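Local coordinates for protein Co-type Nitrile Hydratase beta subunit (Pseudomonas putida, PDB 3QYH) that probably pairs with an alpha subunit to form a cobalt-dependent nitrile hydratase, which hydrates nitriles to the corresponding amides, at residues I163-F168 with V185-F190. Sequence-based numbering, arbitrary orientation.
Sequences IDHGVF and VYTVSF
H165 reaches across to T187 through its imidazole: NE2 donates to OG1 at 2.7 Å, with an N-H...O angle of 168° and the hydroxyl oxygen 3° out of the ring plane. Rotation of CG to lie beside the backbone N (chi1 -65°) turns the NE2 edge toward T187, while I163 CG2 sits over one ring face, offset toward its rim. I163 also runs alongside T187, its CD1 3.9 Å from OG1. The same threonine oxygen bonds D210 on strand 206-212, so three strands are linked through side chains. Beyond this, the antiparallel pairing is interrupted by a beta bulge: H165 N binds V185 O (2.9 Å), whereas V185 N binds the O of G166 (3.1 Å), placing two residues opposite one. An Asx turn accompanies it, G166 N meeting D164 OD1 at 2.8 Å on the anti side of the carboxylate. The backbone angles of G166 would jam a side chain against the preceding carbonyl O. Further out, F168 CD2 meets V185 CG2. A leucine in place of H165 would probably leave T187 OG1 without its ring N-H donor. Within this SH3-like domain, the histidine-threonine-aspartate chain is consistent with OG1 accepting from H165 and directing its own hydrogen toward D210.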
loop_
_atom_site.group_PDB
_atom_site.type_symbol
_atom_site.label_atom_id
_atom_site.label_comp_id
_atom_site.label_asym_id
_atom_site.label_seq_id
_atom_site.Cartn_x
_atom_site.Cartn_y
_atom_site.Cartn_z
ATOM N N ILE B 163 0.171 -2.529 -19.315
ATOM C CA ILE B 163 -1.171 -2.003 -19.057
ATOM C C ILE B 163 -1.160 -0.489 -19.108
ATOM O O ILE B 163 -0.271 0.149 -18.531
ATOM C CB ILE B 163 -1.701 -2.371 -17.641
ATOM C CG1 ILE B 163 -1.604 -3.864 -17.371
ATOM C CG2 ILE B 163 -3.138 -1.848 -17.445
ATOM C CD1 ILE B 163 -1.959 -4.256 -15.938
ATOM N N ASP B 164 -2.155 0.096 -19.767
ATOM C CA ASP B 164 -2.391 1.531 -19.635
ATOM C C ASP B 164 -3.604 1.680 -18.715
ATOM O O ASP B 164 -4.702 1.285 -19.082
ATOM C CB ASP B 164 -2.663 2.157 -21.012
ATOM C CG ASP B 164 -3.045 3.615 -20.941
ATOM O OD1 ASP B 164 -3.226 4.165 -19.826
ATOM O OD2 ASP B 164 -3.160 4.225 -22.027
ATOM N N HIS B 165 -3.412 2.237 -17.523
ATOM C CA HIS B 165 -4.503 2.339 -16.545
ATOM C C HIS B 165 -5.397 3.554 -16.730
ATOM O O HIS B 165 -6.398 3.706 -16.023
ATOM C CB HIS B 165 -3.941 2.327 -15.116
ATOM C CG HIS B 165 -3.270 1.047 -14.754
ATOM N ND1 HIS B 165 -3.973 -0.085 -14.390
ATOM C CD2 HIS B 165 -1.958 0.707 -14.703
ATOM C CE1 HIS B 165 -3.127 -1.065 -14.137
ATOM N NE2 HIS B 165 -1.897 -0.610 -14.317
ATOM N N GLY B 166 -5.048 4.435 -17.662
ATOM C CA GLY B 166 -5.783 5.677 -17.823
ATOM C C GLY B 166 -5.148 6.811 -17.044
ATOM O O GLY B 166 -3.990 6.719 -16.624
ATOM N N VAL B 167 -5.911 7.866 -16.824
ATOM C CA VAL B 167 -5.388 9.122 -16.327
ATOM C C VAL B 167 -5.477 9.258 -14.809
ATOM O O VAL B 167 -6.522 8.998 -14.222
ATOM C CB VAL B 167 -6.125 10.311 -16.985
ATOM C CG1 VAL B 167 -5.684 11.637 -16.364
ATOM C CG2 VAL B 167 -5.878 10.316 -18.488
ATOM N N PHE B 168 -4.385 9.708 -14.187
ATOM C CA PHE B 168 -4.318 9.882 -12.733
ATOM C C PHE B 168 -3.597 11.164 -12.357
ATOM O O PHE B 168 -2.791 11.693 -13.133
ATOM C CB PHE B 168 -3.587 8.697 -12.091
ATOM C CG PHE B 168 -4.370 7.416 -12.140
ATOM C CD1 PHE B 168 -5.197 7.057 -11.092
ATOM C CD2 PHE B 168 -4.298 6.586 -13.250
ATOM C CE1 PHE B 168 -5.943 5.859 -11.135
ATOM C CE2 PHE B 168 -5.041 5.412 -13.316
ATOM C CZ PHE B 168 -5.867 5.050 -12.254
ATOM N N VAL B 185 -0.941 6.564 -16.391
ATOM C CA VAL B 185 -0.100 5.682 -15.590
ATOM C C VAL B 185 -0.108 4.322 -16.259
ATOM O O VAL B 185 -1.173 3.820 -16.658
ATOM C CB VAL B 185 -0.648 5.556 -14.148
ATOM C CG1 VAL B 185 0.072 4.448 -13.392
ATOM C CG2 VAL B 185 -0.527 6.893 -13.417
ATOM N N TYR B 186 1.066 3.726 -16.413
ATOM C CA TYR B 186 1.176 2.427 -17.066
ATOM C C TYR B 186 1.798 1.444 -16.094
ATOM O O TYR B 186 2.656 1.823 -15.291
ATOM C CB TYR B 186 2.097 2.513 -18.290
ATOM C CG TYR B 186 1.798 3.641 -19.267
ATOM C CD1 TYR B 186 2.368 4.903 -19.113
ATOM C CD2 TYR B 186 0.963 3.429 -20.368
ATOM C CE1 TYR B 186 2.094 5.925 -20.007
ATOM C CE2 TYR B 186 0.694 4.444 -21.270
ATOM C CZ TYR B 186 1.256 5.679 -21.093
ATOM O OH TYR B 186 0.999 6.698 -21.972
ATOM N N THR B 187 1.401 0.181 -16.161
ATOM C CA THR B 187 2.256 -0.863 -15.595
ATOM C C THR B 187 3.336 -1.233 -16.609
ATOM O O THR B 187 3.032 -1.533 -17.773
ATOM C CB THR B 187 1.494 -2.136 -15.202
ATOM O OG1 THR B 187 0.524 -1.817 -14.204
ATOM C CG2 THR B 187 2.470 -3.179 -14.612
ATOM N N VAL B 188 4.591 -1.195 -16.169
ATOM C CA VAL B 188 5.712 -1.501 -17.043
ATOM C C VAL B 188 6.408 -2.739 -16.524
ATOM O O VAL B 188 6.681 -2.825 -15.333
ATOM C CB VAL B 188 6.714 -0.353 -17.085
ATOM C CG1 VAL B 188 7.934 -0.739 -17.940
ATOM C CG2 VAL B 188 6.054 0.922 -17.603
ATOM N N SER B 189 6.699 -3.695 -17.410
ATOM C CA SER B 189 7.296 -4.964 -17.002
ATOM C C SER B 189 8.806 -4.970 -17.318
ATOM O O SER B 189 9.220 -4.652 -18.426
ATOM C CB SER B 189 6.596 -6.136 -17.705
ATOM O OG SER B 189 7.191 -7.366 -17.389
ATOM N N PHE B 190 9.610 -5.335 -16.325
ATOM C CA PHE B 190 11.067 -5.390 -16.451
ATOM C C PHE B 190 11.505 -6.812 -16.189
ATOM O O PHE B 190 11.001 -7.449 -15.279
ATOM C CB PHE B 190 11.734 -4.497 -15.392
ATOM C CG PHE B 190 11.390 -3.043 -15.511
ATOM C CD1 PHE B 190 10.341 -2.507 -14.780
ATOM C CD2 PHE B 190 12.135 -2.197 -16.321
ATOM C CE1 PHE B 190 10.015 -1.155 -14.872
ATOM C CE2 PHE B 190 11.808 -0.842 -16.436
ATOM C CZ PHE B 190 10.760 -0.318 -15.699
#